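Local coordinates for heterokaryon incompatibility protein s (Podospora anserina, PDB 2WVQ) that forms the [het-s] prion through a prion domain separate from this globular N-terminal part, and with het-S from incompatible cells triggers a lethal reaction preventing viable heterokaryons, at residues L56-E61 against G210-M215; L49-A54 against D206-I211; R104-A109 against A153-K158; V26-Y31 against L93-A98. The protein carries 2 engineered substitutions. All blocks are in the same frame, centred on the assembly; numbering follows the deposited sequence. Where two conformers were deposited one is given.

Interaction 1 (L56-E61 against G210-M215); sequences LSRWGE and GIDAAM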
loop_
_atom_site.group_PDB
_atom_site.type_symbol
_atom_site.label_atom_id
_atom_site.label_comp_id
_atom_site.label_asym_id
_atom_site.label_seq_id
_atom_site.Cartn_x
_atom_site.Cartn_y
_atom_site.Cartn_z
ATOM N N LEU A 56 12.794 -12.763 0.303
ATOM C CA LEU A 56 12.772 -12.167 -1.032
ATOM C C LEU A 56 14.081 -12.542 -1.770
ATOM O O LEU A 56 14.065 -13.032 -2.926
ATOM C CB LEU A 56 12.605 -10.625 -0.956
ATOM C CG LEU A 56 12.642 -9.775 -2.255
ATOM C CD1 LEU A 56 11.552 -10.119 -3.220
ATOM C CD2 LEU A 56 12.650 -8.230 -2.021
ATOM N N SER A 57 15.208 -12.348 -1.110
ATOM C CA SER A 57 16.437 -12.753 -1.770
ATOM C C SER A 57 16.553 -14.281 -2.036
ATOM O O SER A 57 17.120 -14.649 -3.053
ATOM C CB SER A 57 17.671 -12.161 -1.115
ATOM O OG SER A 57 18.182 -12.981 -0.116
ATOM N N ARG A 58 16.030 -15.131 -1.144
ATOM C CA ARG A 58 15.966 -16.562 -1.370
ATOM C C ARG A 58 15.294 -16.891 -2.682
ATOM O O ARG A 58 15.764 -17.777 -3.386
ATOM C CB ARG A 58 15.335 -17.357 -0.224
ATOM C CG ARG A 58 15.648 -18.918 -0.238
ATOM C CD ARG A 58 14.875 -19.636 0.866
ATOM N NE ARG A 58 15.134 -18.977 2.154
ATOM C CZ ARG A 58 14.226 -18.456 2.991
ATOM N NH1 ARG A 58 12.935 -18.523 2.733
ATOM N NH2 ARG A 58 14.635 -17.882 4.122
ATOM N N TRP A 59 14.202 -16.184 -2.995
ATOM C CA TRP A 59 13.506 -16.339 -4.248
ATOM C C TRP A 59 14.374 -16.065 -5.465
ATOM O O TRP A 59 14.331 -16.837 -6.442
ATOM C CB TRP A 59 12.237 -15.474 -4.325
ATOM C CG TRP A 59 11.552 -15.650 -5.639
ATOM C CD1 TRP A 59 10.663 -16.619 -5.964
ATOM C CD2 TRP A 59 11.715 -14.840 -6.806
ATOM N NE1 TRP A 59 10.270 -16.480 -7.272
ATOM C CE2 TRP A 59 10.899 -15.391 -7.808
ATOM C CE3 TRP A 59 12.478 -13.696 -7.098
ATOM C CZ2 TRP A 59 10.793 -14.834 -9.086
ATOM C CZ3 TRP A 59 12.366 -13.132 -8.369
ATOM C CH2 TRP A 59 11.540 -13.712 -9.354
ATOM N N GLY A 60 15.112 -14.960 -5.444
ATOM C CA GLY A 60 15.994 -14.645 -6.566
ATOM C C GLY A 60 17.043 -15.719 -6.766
ATOM O O GLY A 60 17.401 -16.047 -7.916
ATOM N N GLU A 61 17.529 -16.290 -5.659
ATOM C CA GLU A 61 18.511 -17.386 -5.737
ATOM C C GLU A 61 17.899 -18.667 -6.297
ATOM O O GLU A 61 18.556 -19.380 -7.092
ATOM C CB GLU A 61 19.112 -17.663 -4.339
ATOM C CG GLU A 61 20.236 -18.713 -4.278
ATOM C CD GLU A 61 21.558 -18.236 -4.870
ATOM O OE1 GLU A 61 21.650 -17.075 -5.316
ATOM O OE2 GLU A 61 22.526 -19.025 -4.882
ATOM N N GLY A 210 4.539 -16.136 10.226
ATOM C CA GLY A 210 3.730 -15.272 9.362
ATOM C C GLY A 210 4.412 -14.675 8.133
ATOM O O GLY A 210 3.736 -14.095 7.274
ATOM N N ILE A 211 5.736 -14.809 8.033
ATOM C CA ILE A 211 6.490 -14.113 6.978
ATOM C C ILE A 211 7.386 -15.014 6.123
ATOM O O ILE A 211 7.563 -14.777 4.927
ATOM C CB ILE A 211 7.254 -12.842 7.525
ATOM C CG1 ILE A 211 8.406 -13.174 8.461
ATOM C CG2 ILE A 211 6.293 -11.921 8.293
ATOM C CD1 ILE A 211 8.940 -11.932 9.212
ATOM N N ASP A 212 7.906 -16.070 6.735
ATOM C CA ASP A 212 8.824 -16.989 6.055
ATOM C C ASP A 212 8.743 -18.394 6.668
ATOM O O ASP A 212 9.583 -18.752 7.519
ATOM C CB ASP A 212 10.253 -16.450 6.145
ATOM C CG ASP A 212 11.238 -17.232 5.280
ATOM O OD1 ASP A 212 10.911 -18.357 4.836
ATOM O OD2 ASP A 212 12.358 -16.735 5.090
ATOM N N ALA A 213 7.744 -19.173 6.232
ATOM C CA ALA A 213 7.518 -20.561 6.700
ATOM C C ALA A 213 8.717 -21.497 6.487
ATOM O O ALA A 213 8.979 -22.363 7.333
ATOM C CB ALA A 213 6.286 -21.151 6.059
ATOM N N ALA A 214 9.416 -21.335 5.366
ATOM C CA ALA A 214 10.625 -22.111 5.064
ATOM C C ALA A 214 11.709 -21.959 6.155
ATOM O O ALA A 214 12.248 -22.967 6.646
ATOM C CB ALA A 214 11.156 -21.771 3.673
ATOM N N MET A 215 11.972 -20.717 6.567
ATOM C CA MET A 215 12.899 -20.417 7.684
ATOM C C MET A 215 12.365 -20.895 9.017
ATOM O O MET A 215 13.095 -21.435 9.846
ATOM C CB MET A 215 13.199 -18.914 7.757
ATOM C CG MET A 215 14.176 -18.521 8.877
ATOM S SD MET A 215 14.641 -16.780 8.987
ATOM C CE MET A 215 15.109 -16.304 7.317
#

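Interaction 2 (L49-A54 against D206-I211); sequences LDIAKA and DAAGGI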
loop_
_atom_site.group_PDB
_atom_site.type_symbol
_atom_site.label_atom_id
_atom_site.label_comp_id
_atom_site.label_asym_id
_atom_site.label_seq_id
_atom_site.Cartn_x
_atom_site.Cartn_y
_atom_site.Cartn_z
ATOM N N LEU A 49 11.874 -7.460 9.530
ATOM C CA LEU A 49 12.356 -6.838 8.285
ATOM C C LEU A 49 13.528 -7.599 7.592
ATOM O O LEU A 49 13.519 -7.787 6.360
ATOM C CB LEU A 49 12.767 -5.388 8.551
ATOM C CG LEU A 49 12.168 -4.119 7.917
ATOM C CD1 LEU A 49 10.718 -4.185 7.337
ATOM C CD2 LEU A 49 12.332 -2.940 8.873
ATOM N N ASP A 50 14.528 -8.010 8.371
ATOM C CA ASP A 50 15.685 -8.755 7.834
ATOM C C ASP A 50 15.236 -10.100 7.257
ATOM O O ASP A 50 15.790 -10.563 6.264
ATOM C CB ASP A 50 16.766 -9.010 8.907
ATOM C CG ASP A 50 17.313 -7.712 9.570
ATOM O OD1 ASP A 50 17.822 -7.832 10.706
ATOM O OD2 ASP A 50 17.284 -6.599 8.982
ATOM N N ILE A 51 14.265 -10.734 7.909
ATOM C CA ILE A 51 13.688 -11.996 7.443
ATOM C C ILE A 51 12.890 -11.856 6.154
ATOM O O ILE A 51 13.017 -12.724 5.273
ATOM C CB ILE A 51 12.898 -12.731 8.545
ATOM C CG1 ILE A 51 13.864 -13.261 9.603
ATOM C CG2 ILE A 51 12.071 -13.888 7.983
ATOM C CD1 ILE A 51 13.167 -13.554 10.906
ATOM N N ALA A 52 12.091 -10.793 6.024
ATOM C CA ALA A 52 11.371 -10.519 4.765
ATOM C C ALA A 52 12.358 -10.285 3.623
ATOM O O ALA A 52 12.138 -10.750 2.469
ATOM C CB ALA A 52 10.410 -9.323 4.900
ATOM N N LYS A 53 13.435 -9.565 3.930
ATOM C CA LYS A 53 14.504 -9.332 2.960
ATOM C C LYS A 53 15.202 -10.663 2.611
ATOM O O LYS A 53 15.528 -10.907 1.458
ATOM C CB LYS A 53 15.508 -8.318 3.498
ATOM C CG LYS A 53 16.657 -8.000 2.563
ATOM C CD LYS A 53 17.783 -7.212 3.284
ATOM C CE LYS A 53 18.498 -6.314 2.260
ATOM N NZ LYS A 53 19.724 -5.709 2.808
ATOM N N ALA A 54 15.422 -11.514 3.611
ATOM C CA ALA A 54 16.093 -12.822 3.374
ATOM C C ALA A 54 15.216 -13.719 2.491
ATOM O O ALA A 54 15.710 -14.474 1.644
ATOM C CB ALA A 54 16.399 -13.538 4.725
ATOM N N ASP A 206 10.368 -18.162 15.775
ATOM C CA ASP A 206 9.317 -17.235 16.194
ATOM C C ASP A 206 9.150 -16.038 15.253
ATOM O O ASP A 206 8.034 -15.763 14.820
ATOM C CB ASP A 206 9.562 -16.729 17.617
ATOM C CG ASP A 206 9.323 -17.796 18.679
ATOM O OD1 ASP A 206 8.647 -18.817 18.407
ATOM O OD2 ASP A 206 9.820 -17.601 19.808
ATOM N N ALA A 207 10.244 -15.329 14.958
ATOM C CA ALA A 207 10.189 -14.109 14.117
ATOM C C ALA A 207 9.785 -14.379 12.670
ATOM O O ALA A 207 9.126 -13.545 12.068
ATOM C CB ALA A 207 11.516 -13.328 14.173
ATOM N N ALA A 208 10.156 -15.555 12.133
ATOM C CA ALA A 208 9.744 -15.949 10.786
ATOM C C ALA A 208 8.248 -16.262 10.700
ATOM O O ALA A 208 7.691 -16.328 9.608
ATOM C CB ALA A 208 10.590 -17.104 10.237
ATOM N N GLY A 209 7.602 -16.414 11.852
ATOM C CA GLY A 209 6.172 -16.668 11.916
ATOM C C GLY A 209 5.384 -15.643 11.128
ATOM O O GLY A 209 5.541 -14.431 11.326
ATOM N N GLY A 210 4.539 -16.136 10.226
ATOM C CA GLY A 210 3.730 -15.272 9.362
ATOM C C GLY A 210 4.412 -14.675 8.133
ATOM O O GLY A 210 3.736 -14.095 7.274
ATOM N N ILE A 211 5.736 -14.809 8.033
ATOM C CA ILE A 211 6.490 -14.113 6.978
ATOM C C ILE A 211 7.386 -15.014 6.123
ATOM O O ILE A 211 7.563 -14.777 4.927
ATOM C CB ILE A 211 7.254 -12.842 7.525
ATOM C CG1 ILE A 211 8.406 -13.174 8.461
ATOM C CG2 ILE A 211 6.293 -11.921 8.293
ATOM C CD1 ILE A 211 8.940 -11.932 9.212
#

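Interaction 3 (R104-A109 against A153-K158); sequences RYELVA and ALYDGK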
loop_
_atom_site.group_PDB
_atom_site.type_symbol
_atom_site.label_atom_id
_atom_site.label_comp_id
_atom_site.label_asym_id
_atom_site.label_seq_id
_atom_site.Cartn_x
_atom_site.Cartn_y
_atom_site.Cartn_z
ATOM N N ARG A 104 6.376 12.836 5.598
ATOM C CA ARG A 104 5.286 13.631 6.139
ATOM C C ARG A 104 5.366 13.745 7.650
ATOM O O ARG A 104 5.027 14.804 8.227
ATOM C CB ARG A 104 3.933 13.068 5.704
ATOM C CG ARG A 104 3.582 13.421 4.281
ATOM C CD ARG A 104 2.103 13.269 4.018
ATOM N NE ARG A 104 1.518 11.980 4.422
ATOM C CZ ARG A 104 1.532 10.860 3.709
ATOM N NH1 ARG A 104 2.134 10.796 2.522
ATOM N NH2 ARG A 104 0.915 9.789 4.192
ATOM N N TYR A 105 5.842 12.673 8.281
ATOM C CA TYR A 105 6.130 12.673 9.715
ATOM C C TYR A 105 7.311 13.590 10.085
ATOM O O TYR A 105 7.198 14.398 11.046
ATOM C CB TYR A 105 6.378 11.253 10.210
ATOM C CG TYR A 105 6.490 11.152 11.704
ATOM C CD1 TYR A 105 5.365 10.930 12.493
ATOM C CD2 TYR A 105 7.727 11.290 12.338
ATOM C CE1 TYR A 105 5.480 10.844 13.890
ATOM C CE2 TYR A 105 7.851 11.194 13.710
ATOM C CZ TYR A 105 6.731 10.976 14.481
ATOM O OH TYR A 105 6.881 10.895 15.843
ATOM N N GLU A 106 8.424 13.442 9.349
ATOM C CA GLU A 106 9.628 14.257 9.498
ATOM C C GLU A 106 9.363 15.745 9.421
ATOM O O GLU A 106 9.986 16.492 10.124
ATOM C CB GLU A 106 10.633 13.973 8.394
ATOM C CG GLU A 106 11.559 12.804 8.592
ATOM C CD GLU A 106 12.333 12.499 7.305
ATOM O OE1 GLU A 106 12.390 11.310 6.884
ATOM O OE2 GLU A 106 12.848 13.464 6.685
ATOM N N LEU A 107 8.490 16.149 8.503
ATOM C CA LEU A 107 8.237 17.543 8.212
ATOM C C LEU A 107 7.599 18.246 9.413
ATOM O O LEU A 107 7.841 19.430 9.651
ATOM C CB LEU A 107 7.370 17.675 6.941
ATOM C CG LEU A 107 7.231 19.090 6.361
ATOM C CD1 LEU A 107 8.595 19.720 6.060
ATOM C CD2 LEU A 107 6.360 19.059 5.134
ATOM N N VAL A 108 6.840 17.485 10.194
ATOM C CA VAL A 108 6.064 18.024 11.293
ATOM C C VAL A 108 6.609 17.676 12.699
ATOM O O VAL A 108 6.183 18.282 13.677
ATOM C CB VAL A 108 4.539 17.631 11.122
ATOM C CG1 VAL A 108 4.168 16.352 11.898
ATOM C CG2 VAL A 108 3.650 18.762 11.510
ATOM N N ALA A 109 7.543 16.725 12.815
ATOM C CA ALA A 109 7.986 16.266 14.156
ATOM C C ALA A 109 9.026 17.153 14.853
ATOM O O ALA A 109 9.685 17.980 14.219
ATOM C CB ALA A 109 8.480 14.821 14.099
ATOM N N ALA A 153 13.181 6.652 7.896
ATOM C CA ALA A 153 12.705 5.887 9.043
ATOM C C ALA A 153 11.244 5.501 8.945
ATOM O O ALA A 153 10.428 6.252 8.430
ATOM C CB ALA A 153 12.955 6.676 10.354
ATOM N N LEU A 154 10.925 4.337 9.471
ATOM C CA LEU A 154 9.557 3.963 9.800
ATOM C C LEU A 154 9.252 4.434 11.226
ATOM O O LEU A 154 9.878 3.972 12.181
ATOM C CB LEU A 154 9.385 2.451 9.744
ATOM C CG LEU A 154 9.574 1.805 8.368
ATOM C CD1 LEU A 154 9.593 0.287 8.452
ATOM C CD2 LEU A 154 8.452 2.275 7.470
ATOM N N TYR A 155 8.276 5.327 11.365
ATOM C CA TYR A 155 8.021 5.996 12.651
ATOM C C TYR A 155 6.833 5.403 13.428
ATOM O O TYR A 155 6.588 5.769 14.598
ATOM C CB TYR A 155 7.836 7.525 12.435
ATOM C CG TYR A 155 9.050 8.275 11.946
ATOM C CD1 TYR A 155 9.108 8.773 10.637
ATOM C CD2 TYR A 155 10.124 8.537 12.796
ATOM C CE1 TYR A 155 10.223 9.505 10.191
ATOM C CE2 TYR A 155 11.233 9.251 12.356
ATOM C CZ TYR A 155 11.273 9.713 11.041
ATOM O OH TYR A 155 12.365 10.425 10.593
ATOM N N ASP A 156 6.089 4.490 12.807
ATOM C CA ASP A 156 5.001 3.809 13.526
ATOM C C ASP A 156 5.012 2.313 13.235
ATOM O O ASP A 156 5.492 1.907 12.193
ATOM C CB ASP A 156 3.645 4.406 13.151
ATOM C CG ASP A 156 3.371 4.301 11.680
ATOM O OD1 ASP A 156 3.968 5.087 10.906
ATOM O OD2 ASP A 156 2.587 3.404 11.302
ATOM N N GLY A 157 4.464 1.517 14.154
ATOM C CA GLY A 157 4.384 0.052 14.019
ATOM C C GLY A 157 3.653 -0.409 12.763
ATOM O O GLY A 157 4.038 -1.407 12.126
ATOM N N LYS A 158 2.615 0.340 12.390
ATOM C CA LYS A 158 1.691 -0.070 11.325
ATOM C C LYS A 158 2.259 0.072 9.917
ATOM O O LYS A 158 1.852 -0.645 9.008
ATOM C CB LYS A 158 0.342 0.665 11.463
ATOM C CG LYS A 158 -0.216 0.744 12.898
ATOM C CD LYS A 158 -0.487 -0.653 13.532
ATOM C CE LYS A 158 0.593 -1.053 14.573
ATOM N NZ LYS A 158 0.983 -2.506 14.523
#

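Interaction 4 (V26-Y31 against L93-A98); sequences VACFEY and LLFESA. Engineered in segment 26-31: Ala27 (natural residue Asp).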
loop_
_atom_site.group_PDB
_atom_site.type_symbol
_atom_site.label_atom_id
_atom_site.label_comp_id
_atom_site.label_asym_id
_atom_site.label_seq_id
_atom_site.Cartn_x
_atom_site.Cartn_y
_atom_site.Cartn_z
ATOM N N VAL A 26 15.440 -5.620 -3.101
ATOM C CA VAL A 26 16.284 -6.117 -1.975
ATOM C C VAL A 26 17.063 -4.929 -1.381
ATOM O O VAL A 26 17.083 -4.731 -0.166
ATOM C CB VAL A 26 17.239 -7.274 -2.413
ATOM C CG1 VAL A 26 18.212 -7.708 -1.191
ATOM C CG2 VAL A 26 16.417 -8.466 -2.933
ATOM N N ALA A 27 17.629 -4.090 -2.244
ATOM C CA ALA A 27 18.370 -2.913 -1.770
ATOM C C ALA A 27 17.518 -1.877 -1.004
ATOM O O ALA A 27 18.080 -1.138 -0.171
ATOM C CB ALA A 27 19.157 -2.264 -2.893
ATOM N N CYS A 28 16.199 -1.848 -1.242
ATOM C CA CYS A 28 15.240 -0.949 -0.517
ATOM C C CYS A 28 15.288 -1.123 0.976
ATOM O O CYS A 28 15.233 -0.142 1.693
ATOM C CB CYS A 28 13.792 -1.145 -0.952
ATOM S SG CYS A 28 13.292 -0.321 -2.516
ATOM N N PHE A 29 15.347 -2.374 1.421
ATOM C CA PHE A 29 15.521 -2.732 2.825
ATOM C C PHE A 29 16.730 -2.099 3.567
ATOM O O PHE A 29 16.669 -1.904 4.770
ATOM C CB PHE A 29 15.567 -4.266 3.004
ATOM C CG PHE A 29 14.214 -4.981 2.830
ATOM C CD1 PHE A 29 13.837 -5.550 1.575
ATOM C CD2 PHE A 29 13.373 -5.143 3.909
ATOM C CE1 PHE A 29 12.612 -6.215 1.410
ATOM C CE2 PHE A 29 12.142 -5.846 3.766
ATOM C CZ PHE A 29 11.764 -6.380 2.495
ATOM N N GLU A 30 17.796 -1.779 2.851
ATOM C CA GLU A 30 19.011 -1.248 3.460
ATOM C C GLU A 30 18.877 0.206 3.926
ATOM O O GLU A 30 19.564 0.633 4.838
ATOM C CB GLU A 30 20.172 -1.391 2.479
ATOM C CG GLU A 30 20.692 -2.823 2.449
ATOM C CD GLU A 30 21.341 -3.233 1.146
ATOM O OE1 GLU A 30 21.351 -4.452 0.881
ATOM O OE2 GLU A 30 21.856 -2.361 0.409
ATOM N N TYR A 31 18.012 0.963 3.281
ATOM C CA TYR A 31 17.855 2.384 3.621
ATOM C C TYR A 31 16.906 2.607 4.818
ATOM O O TYR A 31 16.703 3.767 5.233
ATOM C CB TYR A 31 17.425 3.171 2.377
ATOM C CG TYR A 31 18.360 2.944 1.211
ATOM C CD1 TYR A 31 18.030 2.045 0.184
ATOM C CD2 TYR A 31 19.608 3.594 1.151
ATOM C CE1 TYR A 31 18.912 1.816 -0.889
ATOM C CE2 TYR A 31 20.498 3.360 0.077
ATOM C CZ TYR A 31 20.137 2.476 -0.938
ATOM O OH TYR A 31 20.999 2.264 -2.003
ATOM N N LEU A 93 6.775 0.250 -5.447
ATOM C CA LEU A 93 5.680 1.198 -5.086
ATOM C C LEU A 93 5.382 1.198 -3.568
ATOM O O LEU A 93 5.091 2.244 -2.980
ATOM C CB LEU A 93 4.411 0.840 -5.869
ATOM C CG LEU A 93 3.964 1.529 -7.161
ATOM C CD1 LEU A 93 5.071 2.226 -7.918
ATOM C CD2 LEU A 93 3.201 0.577 -8.055
ATOM N N LEU A 94 5.393 0.017 -2.982
ATOM C CA LEU A 94 5.259 -0.212 -1.551
ATOM C C LEU A 94 6.251 0.607 -0.700
ATOM O O LEU A 94 5.882 1.217 0.309
ATOM C CB LEU A 94 5.448 -1.728 -1.277
ATOM C CG LEU A 94 5.127 -2.297 0.100
ATOM C CD1 LEU A 94 3.699 -1.825 0.478
ATOM C CD2 LEU A 94 5.183 -3.832 0.049
ATOM N N PHE A 95 7.514 0.591 -1.112
ATOM C CA PHE A 95 8.592 1.310 -0.455
ATOM C C PHE A 95 8.527 2.822 -0.785
ATOM O O PHE A 95 8.749 3.662 0.093
ATOM C CB PHE A 95 9.965 0.693 -0.857
ATOM C CG PHE A 95 10.336 -0.557 -0.073
ATOM C CD1 PHE A 95 10.231 -1.835 -0.657
ATOM C CD2 PHE A 95 10.787 -0.452 1.249
ATOM C CE1 PHE A 95 10.546 -3.011 0.089
ATOM C CE2 PHE A 95 11.166 -1.626 2.016
ATOM C CZ PHE A 95 11.037 -2.898 1.435
ATOM N N GLU A 96 8.174 3.167 -2.029
ATOM C CA GLU A 96 7.978 4.566 -2.392
ATOM C C GLU A 96 6.900 5.244 -1.481
ATOM O O GLU A 96 7.179 6.272 -0.888
ATOM C CB GLU A 96 7.622 4.700 -3.876
ATOM C CG GLU A 96 7.968 6.053 -4.444
ATOM C CD GLU A 96 7.403 6.276 -5.837
ATOM O OE1 GLU A 96 7.379 7.452 -6.252
ATOM O OE2 GLU A 96 7.000 5.295 -6.507
ATOM N N SER A 97 5.725 4.631 -1.350
ATOM C CA SER A 97 4.672 5.035 -0.411
ATOM C C SER A 97 5.104 5.221 1.045
ATOM O O SER A 97 4.718 6.220 1.691
ATOM C CB SER A 97 3.506 4.022 -0.475
ATOM O OG SER A 97 2.991 3.960 -1.793
ATOM N N ALA A 98 5.832 4.247 1.592
ATOM C CA ALA A 98 6.312 4.293 2.975
ATOM C C ALA A 98 7.206 5.519 3.228
ATOM O O ALA A 98 7.067 6.184 4.281
ATOM C CB ALA A 98 7.054 2.990 3.333
#

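Interaction 1 (L56-E61 against G210-M215)
Arg58 and Ala214 bring the two backbones closest, yet their CA atoms are still 10.0 Å apart, so a long side chain has to span the gap between helix 42-62 and the first turn of helix 213-224. Arg58 does so with a chain that runs extended and then bends at its third torsion (chi3 -53°), which carries the guanidinium end-on to the carboxylate of Asp212, arriving from the opposite direction. Each terminal nitrogen takes one oxygen of this salt bridge. Arg58 NH2 meets Asp212 OD2 at 2.7 Å, close to the guanidinium plane and on the syn lone pair of the oxygen. Arg58 NH1 reaches Asp212 OD1 at 2.9 Å and adds a weak bond to Asp212 OD2 at 3.0 Å. The two flat groups are twisted 40° apart, and the NH1–OD1 bond accordingly leaves both planes by a moderate tilt. Asp212 is also the N-cap of helix 213-224: its OD1 accepts from Met215 N at 3.1 Å, a nearly straight bond (168°) that comes from above the carboxylate plane. One oxygen thus serves the arginine and the helix start together, and the two grips should limit rotation of the carboxylate. Met215 CE lies 3.6 Å from Arg58 NH2 at the guanidinium edge, while Ala214 CB sits obliquely near NH1. Arg58 NH2 has a second acidic partner, Glu191 of helix 181-191, so one buried arginine serves two carboxylates. Leu187 and Ala188 of that helix pack on Arg58, which therefore ties helix 42-62 to both helix 181-191 and the C-terminal helix 213-224.

Interaction 2 (L49-A54 against D206-I211)
With CG1 anti to the carbonyl carbon (chi1 -70°), the two branches of Ile51 are spread over the other segment: CD1 lies against Ala207 and Ala208, CG2 against Ile211. Ile211 in turn sets CG1 between its backbone N and carbonyl carbon (chi1 69°), so that the ethyl branch, not CG2, faces the helix. The two isoleucines cross at about a right angle. Ile51 CG2 lies 3.8 Å from Ile211 CG1 and 3.9 Å from Ile211 CD1, lodged beside the ethyl arm. On its other arm, Ile51 CD1 touches Ala207 CB at 3.7 Å and comes within 3.8 Å of the backbone N of Ala208. Ala208 CB is a looser neighbour, 4.2 Å from Ile51 CG2. A turn through Gly209 and Gly210, closed by a backbone hydrogen bond from Ile211 N to Ala208 O at 2.9 Å, sets Ile211 beside the alanines. Arg48 of helix 42-62 also binds Gly209 O. The contact joins helix 42-62 to the end of helix 198-207 in the mainly helical HeLo domain. No hydrogen bond passes between the segments. Four buried aliphatic residues meet mainly through methyl and methylene groups, and the small alanines let Ile51 come right up to the backbone; cohesion here probably rests on dispersion and exclusion of water.

Interaction 3 (R104-A109 against A153-K158)
Tyr105 and Tyr155 lay their rings together in an offset stack, with centroids 4.4 Å apart and planes inclined by 22°. Arg104, just before Tyr105, turns instead to the second subunit for salt bridges with Glu90 and Glu173 of that chain. The Tyr105 ring leaves helix 79-108 with CG anti to N (chi1 -172°), which sets it beside the end of strand 152-154. Its CD2 edge slides over the Tyr155 face, where Tyr105 CD2 is 3.3 Å from Tyr155 CG. The displacement puts Tyr155 CB over the centre of the Tyr105 ring, a CH-pi contact 3.8 Å from CB to the centroid and 12° off the ring normal. The opposite face of Tyr155 is met near its rim by Ala153 CB, so this ring is held between a neighbour from its own segment and one from the helix. Glu106 follows, approaching the far end of Tyr155 at about a right angle. Its CG methylene lies 3.2 Å from Tyr155 OH, a snug approach, whereas Glu106 OE1 stays 3.8 Å from that hydroxyl and makes no hydrogen bond with it. Leu114 also packs on Tyr155. The contact near the surface of the HeLo domain is therefore aromatic and CH-pi in character: ring overlap and aliphatic contact join the end of the long helix to the turn ahead of helix 157-176, without a hydrogen bond between the segments.

Interaction 4 (V26-Y31 against L93-A98)
Cys28 and Phe95 form the tight part of this contact, their CA atoms 7.0 Å apart. Phe95 holds CG anti to its carbonyl carbon (chi1 -81°), which brings the ring against Cys28. Cys28 CB sits squarely above that ring, 3.6 Å from its centroid and 10° off the normal, a CH-pi contact. The sulfur makes an oblique sulfur-aromatic contact: Cys28 SG stands 4.4 Å from the same centroid, nearer the CB end, where it is 3.9 Å from Phe95 CB. The far edge of Phe95 meets Phe29, the residue after Cys28. Phe95 CZ points at the middle of the Phe29 face in a T-shaped pair, with centroids 5.0 Å apart and planes 73° to each other; Phe29 CE1 and Phe95 CZ approach to 3.7 Å. Phe95 thus offers a face to Cys28 and an edge to Phe29, which would restrict how its ring can turn. The loose side belongs to segment 26-31, where exposed Glu30 and partly exposed, engineered Ala27, an aspartate in the natural protein, make no contact with 93-98. On helix 79-108, Ser97 OG turns back to bond Leu93 O at 3.0 Å, and the peptide N of Ser97 reaches the same carbonyl from the opposite face of its plane. Leu93, Glu96 and Ser97 pack on the second subunit. Phe29 packs further on Leu56 of helix 42-62 and Val167 of helix 157-176, and Trp152 of strand 152-154 lies against Phe95. One face of helix 79-108 thus carries Phe95 into the interior while another contributes to the homodimer interface.

How the interactions relate
Interactions 1 and 2 are one continuous patch, centres about 8 Å apart: they share Gly210 and Ile211 and use successive turns of helix 42-62, with Asp212 CB 3.6 Å from Ile51 CG2. That helix also joins them to interaction 4, whose centre is about 16 Å from that of interaction 2; in the conformer given, Lys53 NZ bridges Glu30 OE1 at 2.8 Å. Leu49 CD2, 4.3 Å from Leu154 CD1, ties interaction 2 to interaction 3. Interactions 3 and 4 lie along helix 79-108, centres about 15 Å apart, and both reach the second subunit. Interactions 1, 2 and 4 connect the dimer-facing helix through the core to the C-terminal helices, while interaction 3 packs the far end of helix 79-108 near the surface.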